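Local coordinates for protein probable glutathione reductase (Sinorhizobium meliloti, PDB 4DNA) that probably catalyses the NADPH-dependent reduction of glutathione disulfide to glutathione as an FAD-containing homodimer, at residues A[208-213]-A[404-409]; A[367-372]-A[450-455]; A[373-378]-A[440-445]; A[389-394]-A[444-449]. All blocks are in the same frame, centred on the assembly; numbering follows the deposited sequence.

Contact 1 of 4, residues A[208-213]-A[404-409]; sequences RFDQDM and GAHILG
Asp210 lays its CB over the middle of the His406 imidazole. This is a CH-pi contact: Asp210 CB is 3.9 Å from the centroid of the His406 ring and 10° off the ring normal. The carboxylate is stacked on the ring too, its plane 12° from that of the imidazole. Asp210 CG is anti to the backbone N (chi1 179°), which sets it 4.1 Å from His406 CD2. Both carboxylate oxygens are engaged elsewhere. OD2 takes a weak N-cap bond from Asp212 N and a salt bridge from Lys392, and OD1 accepts from Glu358 N. The imidazole is fixed by Thr353 at ND1 and, weakly, by Ile356 O at NE2. A water bonds to Asp210 N and weakly to His406 ND1, 3.1 Å from each. Selenomethionine Met213 packs against His406 CB and the strand backbone. The bent Met213 chain puts Met213 CE 3.8 Å from His406 CB and Met213 SE 3.9 Å from Leu408 CB. Met213 SE also lies 3.6 Å from Ile407 O. With an alanine at His406, Asp210 CB would lose its ring face and Thr353 would probably be left without its imidazole partner. The contact seats the capped N-terminus of helix 211-223, in the predicted NAD-binding Rossmann region, on strand 402-408 of the dimerisation domain. It is a buried joint between two domains of the pyridine nucleotide-disulfide oxidoreductase fold.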
# COMPACT_ATOMS: atom_id res chain seq x y z
N ARG A 208 -5.90 21.47 -8.65
CA ARG A 208 -4.89 20.91 -9.56
C ARG A 208 -5.08 19.41 -9.77
O ARG A 208 -4.47 18.82 -10.67
CB ARG A 208 -3.48 21.15 -9.02
CG ARG A 208 -3.01 22.59 -9.09
CD ARG A 208 -2.55 22.96 -10.49
NE ARG A 208 -1.40 23.86 -10.43
CZ ARG A 208 -0.60 24.14 -11.46
NH1 ARG A 208 -0.81 23.59 -12.66
NH2 ARG A 208 0.42 24.97 -11.29
N PHE A 209 -5.91 18.80 -8.93
CA PHE A 209 -6.11 17.36 -8.91
C PHE A 209 -7.21 16.90 -9.87
O PHE A 209 -8.02 17.71 -10.36
CB PHE A 209 -6.34 16.88 -7.48
CG PHE A 209 -5.09 16.92 -6.63
CD1 PHE A 209 -4.50 18.14 -6.29
CD2 PHE A 209 -4.47 15.76 -6.21
CE1 PHE A 209 -3.34 18.18 -5.54
CE2 PHE A 209 -3.31 15.79 -5.46
CZ PHE A 209 -2.74 17.00 -5.12
N ASP A 210 -7.24 15.60 -10.15
CA ASP A 210 -8.23 15.05 -11.07
C ASP A 210 -9.66 15.27 -10.52
O ASP A 210 -9.84 15.42 -9.31
CB ASP A 210 -7.94 13.56 -11.30
CG ASP A 210 -8.94 12.91 -12.23
OD1 ASP A 210 -8.91 13.22 -13.45
OD2 ASP A 210 -9.75 12.10 -11.73
N GLN A 211 -10.66 15.32 -11.40
CA GLN A 211 -12.01 15.61 -10.94
C GLN A 211 -12.50 14.61 -9.91
O GLN A 211 -13.01 15.00 -8.87
CB GLN A 211 -13.03 15.79 -12.08
CG GLN A 211 -13.12 14.69 -13.13
CD GLN A 211 -12.44 15.09 -14.43
OE1 GLN A 211 -11.20 15.24 -14.49
NE2 GLN A 211 -13.25 15.26 -15.48
N ASP A 212 -12.32 13.32 -10.19
CA ASP A 212 -12.69 12.27 -9.24
C ASP A 212 -11.87 12.30 -7.91
O ASP A 212 -12.34 11.82 -6.88
CB ASP A 212 -12.60 10.90 -9.93
CG ASP A 212 -13.61 10.74 -11.04
OD1 ASP A 212 -14.83 10.82 -10.82
OD2 ASP A 212 -13.19 10.53 -12.18
N MSE A 213 -10.66 12.86 -7.92
CA MSE A 213 -9.98 13.08 -6.65
C MSE A 213 -10.67 14.17 -5.88
O MSE A 213 -11.04 13.98 -4.74
CB MSE A 213 -8.49 13.39 -6.81
CG MSE A 213 -7.72 12.30 -7.56
SE MSE A 213 -8.02 10.55 -6.71
CE MSE A 213 -9.40 9.60 -7.78
N GLY A 404 -1.91 8.65 -16.69
CA GLY A 404 -2.37 9.12 -15.41
C GLY A 404 -3.02 7.99 -14.65
O GLY A 404 -3.78 7.19 -15.23
N ALA A 405 -2.68 7.91 -13.37
CA ALA A 405 -3.30 7.02 -12.39
C ALA A 405 -3.60 7.82 -11.12
O ALA A 405 -2.75 8.57 -10.64
CB ALA A 405 -2.38 5.86 -12.07
N HIS A 406 -4.82 7.66 -10.61
CA HIS A 406 -5.36 8.40 -9.47
C HIS A 406 -6.14 7.50 -8.57
O HIS A 406 -7.03 6.77 -9.02
CB HIS A 406 -6.26 9.52 -9.97
CG HIS A 406 -5.71 10.26 -11.16
ND1 HIS A 406 -4.83 11.28 -11.03
CD2 HIS A 406 -5.92 10.08 -12.52
CE1 HIS A 406 -4.50 11.73 -12.26
NE2 HIS A 406 -5.18 11.00 -13.16
N ILE A 407 -5.79 7.55 -7.29
CA ILE A 407 -6.34 6.67 -6.26
C ILE A 407 -6.86 7.50 -5.10
O ILE A 407 -6.15 8.35 -4.57
CB ILE A 407 -5.27 5.71 -5.66
CG1 ILE A 407 -4.40 5.06 -6.73
CG2 ILE A 407 -5.94 4.65 -4.79
CD1 ILE A 407 -5.14 4.08 -7.63
N LEU A 408 -8.11 7.26 -4.74
CA LEU A 408 -8.66 7.81 -3.51
C LEU A 408 -9.00 6.65 -2.59
O LEU A 408 -9.82 5.79 -2.94
CB LEU A 408 -9.90 8.64 -3.82
CG LEU A 408 -10.60 9.28 -2.62
CD1 LEU A 408 -9.68 10.26 -1.93
CD2 LEU A 408 -11.88 9.97 -3.07
N GLY A 409 -8.35 6.58 -1.44
CA GLY A 409 -8.56 5.46 -0.55
C GLY A 409 -7.30 5.03 0.16
O GLY A 409 -6.24 5.66 0.01
O HOH W 1 -4.62 14.03 -9.57

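Contact 2 of 4, residues A[367-372]-A[450-455]; sequences EIEVYR and YQPSYR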
# COMPACT_ATOMS: atom_id res chain seq x y z
N GLU A 367 -7.81 11.13 -28.45
CA GLU A 367 -8.59 9.97 -28.05
C GLU A 367 -8.00 9.38 -26.80
O GLU A 367 -6.83 8.99 -26.77
CB GLU A 367 -8.54 8.94 -29.16
CG GLU A 367 -9.89 8.64 -29.79
CD GLU A 367 -10.56 7.41 -29.18
OE1 GLU A 367 -11.06 6.56 -29.95
OE2 GLU A 367 -10.58 7.29 -27.94
N ILE A 368 -8.79 9.32 -25.74
CA ILE A 368 -8.29 8.69 -24.52
C ILE A 368 -9.25 7.61 -24.05
O ILE A 368 -10.43 7.64 -24.39
CB ILE A 368 -8.02 9.70 -23.38
CG1 ILE A 368 -9.23 10.60 -23.16
CG2 ILE A 368 -6.79 10.52 -23.69
CD1 ILE A 368 -9.18 11.33 -21.84
N GLU A 369 -8.72 6.66 -23.29
CA GLU A 369 -9.57 5.66 -22.64
C GLU A 369 -9.40 5.81 -21.14
O GLU A 369 -8.29 6.02 -20.64
CB GLU A 369 -9.24 4.24 -23.12
CG GLU A 369 -9.44 4.05 -24.63
CD GLU A 369 -8.62 2.91 -25.25
OE1 GLU A 369 -7.55 2.53 -24.72
OE2 GLU A 369 -9.04 2.41 -26.32
N VAL A 370 -10.53 5.76 -20.43
CA VAL A 370 -10.55 5.94 -18.98
C VAL A 370 -11.09 4.68 -18.30
O VAL A 370 -12.10 4.09 -18.74
CB VAL A 370 -11.35 7.19 -18.57
CG1 VAL A 370 -11.42 7.32 -17.06
CG2 VAL A 370 -10.73 8.44 -19.17
N TYR A 371 -10.38 4.26 -17.26
CA TYR A 371 -10.67 3.03 -16.57
C TYR A 371 -10.94 3.37 -15.09
O TYR A 371 -10.02 3.65 -14.33
CB TYR A 371 -9.51 2.05 -16.78
CG TYR A 371 -9.31 1.59 -18.24
CD1 TYR A 371 -8.58 2.36 -19.15
CD2 TYR A 371 -9.84 0.38 -18.71
CE1 TYR A 371 -8.38 1.94 -20.46
CE2 TYR A 371 -9.65 -0.04 -20.02
CZ TYR A 371 -8.92 0.75 -20.89
OH TYR A 371 -8.73 0.36 -22.19
N ARG A 372 -12.22 3.39 -14.72
CA ARG A 372 -12.66 3.93 -13.43
C ARG A 372 -13.27 2.84 -12.57
O ARG A 372 -14.15 2.10 -13.01
CB ARG A 372 -13.68 5.05 -13.64
CG ARG A 372 -13.85 5.98 -12.45
CD ARG A 372 -15.09 6.84 -12.53
NE ARG A 372 -15.25 7.68 -11.34
CZ ARG A 372 -16.06 7.42 -10.31
NH1 ARG A 372 -16.83 6.33 -10.30
NH2 ARG A 372 -16.11 8.25 -9.28
N TYR A 450 -10.66 -4.65 -18.07
CA TYR A 450 -10.28 -4.99 -19.43
C TYR A 450 -11.00 -4.12 -20.44
O TYR A 450 -10.52 -3.90 -21.54
CB TYR A 450 -10.57 -6.46 -19.69
CG TYR A 450 -9.78 -7.38 -18.77
CD1 TYR A 450 -8.39 -7.25 -18.67
CD2 TYR A 450 -10.41 -8.36 -18.01
CE1 TYR A 450 -7.66 -8.08 -17.83
CE2 TYR A 450 -9.68 -9.19 -17.17
CZ TYR A 450 -8.31 -9.05 -17.09
OH TYR A 450 -7.56 -9.85 -16.27
N GLN A 451 -12.17 -3.62 -20.04
CA GLN A 451 -12.98 -2.74 -20.86
C GLN A 451 -12.92 -1.35 -20.26
O GLN A 451 -12.95 -1.21 -19.02
CB GLN A 451 -14.43 -3.23 -20.88
CG GLN A 451 -14.58 -4.65 -21.39
CD GLN A 451 -13.89 -4.86 -22.73
OE1 GLN A 451 -13.47 -3.90 -23.39
NE2 GLN A 451 -13.78 -6.13 -23.15
N PRO A 452 -12.83 -0.32 -21.12
CA PRO A 452 -12.83 1.03 -20.61
C PRO A 452 -14.22 1.37 -20.09
O PRO A 452 -15.21 0.76 -20.50
CB PRO A 452 -12.48 1.89 -21.82
CG PRO A 452 -12.04 0.95 -22.88
CD PRO A 452 -12.75 -0.34 -22.59
N SER A 453 -14.26 2.30 -19.15
CA SER A 453 -15.48 2.66 -18.49
C SER A 453 -16.16 3.70 -19.36
O SER A 453 -17.37 3.85 -19.31
CB SER A 453 -15.15 3.22 -17.11
OG SER A 453 -14.15 2.43 -16.48
N TYR A 454 -15.34 4.42 -20.13
CA TYR A 454 -15.78 5.39 -21.15
C TYR A 454 -14.60 5.91 -21.95
O TYR A 454 -13.45 5.70 -21.57
CB TYR A 454 -16.54 6.58 -20.54
CG TYR A 454 -15.81 7.36 -19.45
CD1 TYR A 454 -14.98 8.43 -19.77
CD2 TYR A 454 -16.00 7.05 -18.10
CE1 TYR A 454 -14.32 9.15 -18.76
CE2 TYR A 454 -15.36 7.77 -17.10
CZ TYR A 454 -14.52 8.80 -17.44
OH TYR A 454 -13.89 9.50 -16.45
N ARG A 455 -14.91 6.57 -23.07
CA ARG A 455 -13.91 7.14 -23.97
C ARG A 455 -14.13 8.63 -24.13
O ARG A 455 -15.25 9.12 -23.99
CB ARG A 455 -14.00 6.46 -25.34
CG ARG A 455 -13.24 5.15 -25.46
CD ARG A 455 -13.70 4.34 -26.67
NE ARG A 455 -12.90 3.13 -26.87
CZ ARG A 455 -13.35 1.87 -26.77
NH1 ARG A 455 -14.62 1.61 -26.48
NH2 ARG A 455 -12.50 0.85 -26.97
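Val370 and Tyr454 form the tight part of this contact. Val370 CB lies over one face of the Tyr454 ring, 3.9 Å from Val370 CB to the ring centroid. Tyr454 CG sits between the backbone N and the carbonyl carbon (chi1 56°), and this folds the ring onto Val370. The Tyr454 hydroxyl bonds to Glu358. In the backbone, Val370 N donates to Tyr454 O at 3.1 Å, and Ser453 N donates to Val370 O at 2.8 Å. Ser453 and Tyr454 therefore both face Val370, a classic beta bulge. Ser453 OG accepts a nearly straight bond from Arg372 N, 2.8 Å from N to OG at 177°. Pro452 lies alongside Tyr371 and points the same way, with Pro452 CB 4.1 Å from the centroid of the Tyr371 ring, over one face. Tyr371 OH is held by Arg400. The looser side is at Arg455, which is exposed. Its salt bridge to Glu369 is long, 3.9 Å from Glu369 OE2 to Arg455 NH2, and Arg400 is the stronger partner of Glu369. The two side chains run side by side, but their flat groups are steeply inclined to each other. Strand 454-457 pairs here with strand 367-375, and strand 460-461 follows at the sheet edge. Strand 389-396 flanks 367-375 on its other side, and helix 358-364 packs on Ile368 and Val370.

Contact 3 of 4, residues A[373-378]-A[440-445]; sequences AEFRPM and PTAAEE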
# COMPACT_ATOMS: atom_id res chain seq x y z
N ALA A 373 -12.80 2.75 -11.33
CA ALA A 373 -13.23 1.70 -10.42
C ALA A 373 -13.75 2.35 -9.15
O ALA A 373 -13.06 3.17 -8.56
CB ALA A 373 -12.06 0.79 -10.09
N GLU A 374 -14.96 2.00 -8.75
CA GLU A 374 -15.52 2.54 -7.53
C GLU A 374 -16.08 1.44 -6.67
O GLU A 374 -16.93 0.67 -7.12
CB GLU A 374 -16.60 3.55 -7.86
CG GLU A 374 -16.76 4.63 -6.79
CD GLU A 374 -17.93 5.56 -7.08
OE1 GLU A 374 -19.03 5.02 -7.40
OE2 GLU A 374 -17.76 6.80 -6.99
N PHE A 375 -15.61 1.36 -5.42
CA PHE A 375 -15.96 0.22 -4.59
C PHE A 375 -15.78 0.39 -3.08
O PHE A 375 -14.98 1.21 -2.61
CB PHE A 375 -15.24 -1.04 -5.08
CG PHE A 375 -13.75 -0.99 -4.92
CD1 PHE A 375 -12.95 -0.41 -5.90
CD2 PHE A 375 -13.13 -1.55 -3.81
CE1 PHE A 375 -11.57 -0.38 -5.76
CE2 PHE A 375 -11.75 -1.53 -3.67
CZ PHE A 375 -10.97 -0.94 -4.65
N ARG A 376 -16.54 -0.43 -2.35
CA ARG A 376 -16.56 -0.49 -0.90
C ARG A 376 -15.38 -1.34 -0.49
O ARG A 376 -15.34 -2.51 -0.83
CB ARG A 376 -17.88 -1.15 -0.46
CG ARG A 376 -18.35 -0.87 0.96
CD ARG A 376 -19.87 -0.89 1.04
NE ARG A 376 -20.36 -1.46 2.30
CZ ARG A 376 -20.58 -0.78 3.43
NH1 ARG A 376 -20.35 0.53 3.50
NH2 ARG A 376 -21.03 -1.41 4.51
N PRO A 377 -14.40 -0.74 0.22
CA PRO A 377 -13.22 -1.50 0.67
C PRO A 377 -13.66 -2.74 1.45
O PRO A 377 -14.70 -2.70 2.11
CB PRO A 377 -12.49 -0.53 1.61
CG PRO A 377 -12.97 0.82 1.22
CD PRO A 377 -14.38 0.64 0.73
N MSE A 378 -12.88 -3.81 1.38
CA MSE A 378 -13.25 -5.08 2.02
C MSE A 378 -13.63 -4.90 3.47
O MSE A 378 -14.62 -5.44 3.92
CB MSE A 378 -12.14 -6.12 1.93
CG MSE A 378 -12.89 -7.44 1.78
SE MSE A 378 -11.79 -9.02 2.21
CE MSE A 378 -11.91 -9.81 0.40
N PRO A 440 -6.84 -11.25 -1.69
CA PRO A 440 -7.63 -10.05 -1.91
C PRO A 440 -6.88 -8.75 -1.59
O PRO A 440 -6.37 -8.59 -0.48
CB PRO A 440 -8.83 -10.25 -0.98
CG PRO A 440 -8.41 -11.26 0.03
CD PRO A 440 -7.06 -11.78 -0.33
N THR A 441 -6.80 -7.86 -2.58
CA THR A 441 -6.27 -6.50 -2.40
C THR A 441 -7.22 -5.46 -3.00
O THR A 441 -8.23 -5.80 -3.62
CB THR A 441 -4.90 -6.31 -3.09
OG1 THR A 441 -5.02 -6.60 -4.48
CG2 THR A 441 -3.79 -7.18 -2.44
N ALA A 442 -6.90 -4.19 -2.76
CA ALA A 442 -7.53 -3.05 -3.43
C ALA A 442 -6.96 -2.94 -4.84
O ALA A 442 -7.70 -2.83 -5.82
CB ALA A 442 -7.23 -1.78 -2.64
N ALA A 443 -5.63 -3.00 -4.91
CA ALA A 443 -4.83 -2.85 -6.13
C ALA A 443 -5.20 -3.74 -7.31
O ALA A 443 -4.90 -3.40 -8.44
CB ALA A 443 -3.36 -3.02 -5.79
N GLU A 444 -5.84 -4.88 -7.06
CA GLU A 444 -6.21 -5.75 -8.19
C GLU A 444 -7.28 -5.16 -9.11
O GLU A 444 -7.46 -5.62 -10.25
CB GLU A 444 -6.64 -7.12 -7.72
CG GLU A 444 -7.75 -7.10 -6.70
CD GLU A 444 -8.15 -8.50 -6.30
OE1 GLU A 444 -8.25 -9.35 -7.20
OE2 GLU A 444 -8.34 -8.75 -5.09
N GLU A 445 -7.99 -4.14 -8.64
CA GLU A 445 -8.96 -3.45 -9.48
C GLU A 445 -8.31 -2.69 -10.64
O GLU A 445 -8.96 -2.43 -11.65
CB GLU A 445 -9.84 -2.50 -8.66
CG GLU A 445 -10.50 -3.14 -7.45
CD GLU A 445 -11.53 -4.17 -7.83
OE1 GLU A 445 -12.02 -4.12 -8.98
OE2 GLU A 445 -11.85 -5.03 -6.98
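Glu444 OE2 is gripped by two groups: it accepts from Thr441 N and is hydrogen-bonded to His439 ND1. The bond from Thr441 N to Glu444 OE2 is 3.1 Å long; it arrives on the anti side, 30° out of the carboxylate plane. In return Glu444 N donates a weak bond to Thr441 OG1. These bonds shape the turn that faces strand 367-375. Across the contact the meeting is apolar. Phe375 CG is wedged between its backbone N and carbonyl carbon (chi1 66°), and the ring is thereby turned to the 440-445 turn. The aliphatic part of Glu445 crosses it, with Glu445 CG 3.4 Å from Phe375 CE1. The Glu445 carboxyl carbon lies over the ring face, the carboxylate plane tilted 43° to the ring. Phe375 CZ also reaches Ala442 CB at 4.3 Å. Nearby, Ala373 CB is 4.2 Å from Glu445 CB. Further along, Met378, a selenomethionine, sets its CE 3.4 Å from Pro440 CB. An alanine in place of Phe375 would probably leave Glu445 CG and the Ala442 methyl without their aromatic partner and Glu445 freer to turn. Pro440 follows a cis peptide bond, touches a bound FAD and bonds through its O to Lys52 of the second subunit. The chemistry implies a division of labour: polar bonds hold Glu444 to Thr441 and to His439, the predicted proton acceptor, consistent with the family's histidine-glutamate pair, while apolar contacts hold the turn to the strand.

Contact 4 of 4, residues A[389-394]-A[444-449]; sequences TIMKLV and EELVTM
Met391, a selenomethionine, is the first residue of segment 389-394 to reach the 444-449 turn. Its CG is anti to the carbonyl carbon (chi1 -82°) and the chain runs out extended from there. This carries Met391 SE to the turn, 4.1 Å from Leu446 CG and just as near to Glu445 CB. Met391 meets both side chains at about a right angle. Its carbonyl is also approached, with Met449 CE 4.2 Å from Met391 O. Lys392 comes next and points away from the turn. Its NZ forms salt bridges with Asp212 and Glu358. Leu393 points back toward the turn and makes the closest contact. Leu393 CG is 3.6 Å from Leu446 CD2, and the two leucines cross at about a right angle. Leu393 CD1 lies 3.6 Å from Leu446 O, so the branch rests on the turn's backbone as well. Leu393 CD1 is also 4.3 Å from Met449 CE. Met449, also selenomethionine, bends at chi3 (-73°), which brings that methyl back to the strand. On the turn itself, Glu444 O accepts from Val447 N at 3.2 Å and more weakly from Thr448 OG1. Met415 of helix 412-424 touches Met391 and Leu446, while Leu418 of the second subunit packs on Leu446. The contact thus joins the central strand region of the dimerisation domain to a loop at the dimer interface. Its chemistry is dispersive: the selenoether chains of Met391 and Met449 and the leucine methyls meet by van der Waals contact, and the polar bonds of both segments are made within the turn or to other partners.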
# COMPACT_ATOMS: atom_id res chain seq x y z
N THR A 389 -13.77 3.45 -2.45
CA THR A 389 -12.48 3.61 -3.08
C THR A 389 -12.68 3.96 -4.55
O THR A 389 -13.41 3.27 -5.27
CB THR A 389 -11.58 2.36 -2.89
OG1 THR A 389 -11.33 2.19 -1.49
CG2 THR A 389 -10.26 2.52 -3.62
N ILE A 390 -12.07 5.07 -4.98
CA ILE A 390 -12.02 5.39 -6.39
C ILE A 390 -10.62 5.13 -6.91
O ILE A 390 -9.64 5.56 -6.31
CB ILE A 390 -12.52 6.82 -6.68
CG1 ILE A 390 -14.01 6.92 -6.36
CG2 ILE A 390 -12.35 7.15 -8.15
CD1 ILE A 390 -14.45 8.29 -5.89
N MSE A 391 -10.54 4.38 -8.01
CA MSE A 391 -9.27 4.00 -8.64
C MSE A 391 -9.37 4.25 -10.11
O MSE A 391 -10.12 3.56 -10.80
CB MSE A 391 -9.04 2.52 -8.43
CG MSE A 391 -8.45 2.33 -7.05
SE MSE A 391 -7.67 0.53 -6.87
CE MSE A 391 -6.78 0.75 -5.13
N LYS A 392 -8.62 5.23 -10.62
CA LYS A 392 -8.86 5.69 -11.97
C LYS A 392 -7.60 5.74 -12.81
O LYS A 392 -6.64 6.39 -12.44
CB LYS A 392 -9.58 7.04 -11.95
CG LYS A 392 -9.51 7.84 -13.24
CD LYS A 392 -10.85 8.49 -13.55
CE LYS A 392 -10.73 9.68 -14.49
NZ LYS A 392 -10.73 10.98 -13.80
N LEU A 393 -7.63 5.03 -13.94
CA LEU A 393 -6.53 5.00 -14.89
C LEU A 393 -6.86 5.78 -16.14
O LEU A 393 -7.97 5.64 -16.68
CB LEU A 393 -6.22 3.56 -15.28
CG LEU A 393 -5.44 2.76 -14.24
CD1 LEU A 393 -5.35 1.29 -14.62
CD2 LEU A 393 -4.07 3.35 -14.10
N VAL A 394 -5.91 6.59 -16.61
CA VAL A 394 -6.10 7.38 -17.85
C VAL A 394 -5.08 6.94 -18.92
O VAL A 394 -3.87 6.89 -18.65
CB VAL A 394 -6.01 8.89 -17.58
CG1 VAL A 394 -6.35 9.67 -18.85
CG2 VAL A 394 -6.93 9.31 -16.45
N GLU A 444 -5.84 -4.88 -7.06
CA GLU A 444 -6.21 -5.75 -8.19
C GLU A 444 -7.28 -5.16 -9.11
O GLU A 444 -7.46 -5.62 -10.25
CB GLU A 444 -6.64 -7.12 -7.72
CG GLU A 444 -7.75 -7.10 -6.70
CD GLU A 444 -8.15 -8.50 -6.30
OE1 GLU A 444 -8.25 -9.35 -7.20
OE2 GLU A 444 -8.34 -8.75 -5.09
N GLU A 445 -7.99 -4.14 -8.64
CA GLU A 445 -8.96 -3.45 -9.48
C GLU A 445 -8.31 -2.69 -10.64
O GLU A 445 -8.96 -2.43 -11.65
CB GLU A 445 -9.84 -2.50 -8.66
CG GLU A 445 -10.50 -3.14 -7.45
CD GLU A 445 -11.53 -4.17 -7.83
OE1 GLU A 445 -12.02 -4.12 -8.98
OE2 GLU A 445 -11.85 -5.03 -6.98
N LEU A 446 -7.03 -2.34 -10.49
CA LEU A 446 -6.27 -1.68 -11.55
C LEU A 446 -5.87 -2.65 -12.66
O LEU A 446 -5.64 -2.23 -13.80
CB LEU A 446 -5.04 -0.97 -11.01
CG LEU A 446 -5.17 0.24 -10.08
CD1 LEU A 446 -3.97 0.28 -9.14
CD2 LEU A 446 -5.26 1.53 -10.87
N VAL A 447 -5.80 -3.94 -12.35
CA VAL A 447 -5.33 -4.91 -13.35
C VAL A 447 -6.40 -5.78 -14.01
O VAL A 447 -6.08 -6.63 -14.84
CB VAL A 447 -4.14 -5.78 -12.85
CG1 VAL A 447 -3.01 -4.91 -12.37
CG2 VAL A 447 -4.59 -6.75 -11.76
N THR A 448 -7.66 -5.56 -13.68
CA THR A 448 -8.71 -6.36 -14.32
C THR A 448 -9.79 -5.58 -15.08
O THR A 448 -10.77 -6.18 -15.54
CB THR A 448 -9.40 -7.33 -13.33
OG1 THR A 448 -9.97 -6.59 -12.26
CG2 THR A 448 -8.40 -8.33 -12.77
N MSE A 449 -9.62 -4.27 -15.24
CA MSE A 449 -10.60 -3.48 -16.00
C MSE A 449 -10.26 -3.55 -17.46
O MSE A 449 -9.65 -2.64 -18.03
CB MSE A 449 -10.66 -2.04 -15.50
CG MSE A 449 -11.22 -2.01 -14.10
SE MSE A 449 -11.18 -0.11 -13.59
CE MSE A 449 -9.27 0.31 -13.26

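In the fold
From the N terminus, 208-213 comes first, at helix 211-223. Contact 1 closes the loop from there to strand 402-408 and ties the Rossmann region to the dimerisation domain's antiparallel sheet. It crosses the other three contacts, which all begin inside its loop and end beyond it. Contact 2 runs from 367-372 to 450-455 and adds strand 454-457 to that sheet. Contacts 3 and 4 nest inside it. They start on adjacent strands, 367-375 and 389-396, and end on one loop, sharing Glu444 and Glu445. Lys392 links contacts 1 and 4 through Asp210, and Arg372 links contacts 1 and 2 through Asp212. Contacts 3 and 4 also touch the second subunit.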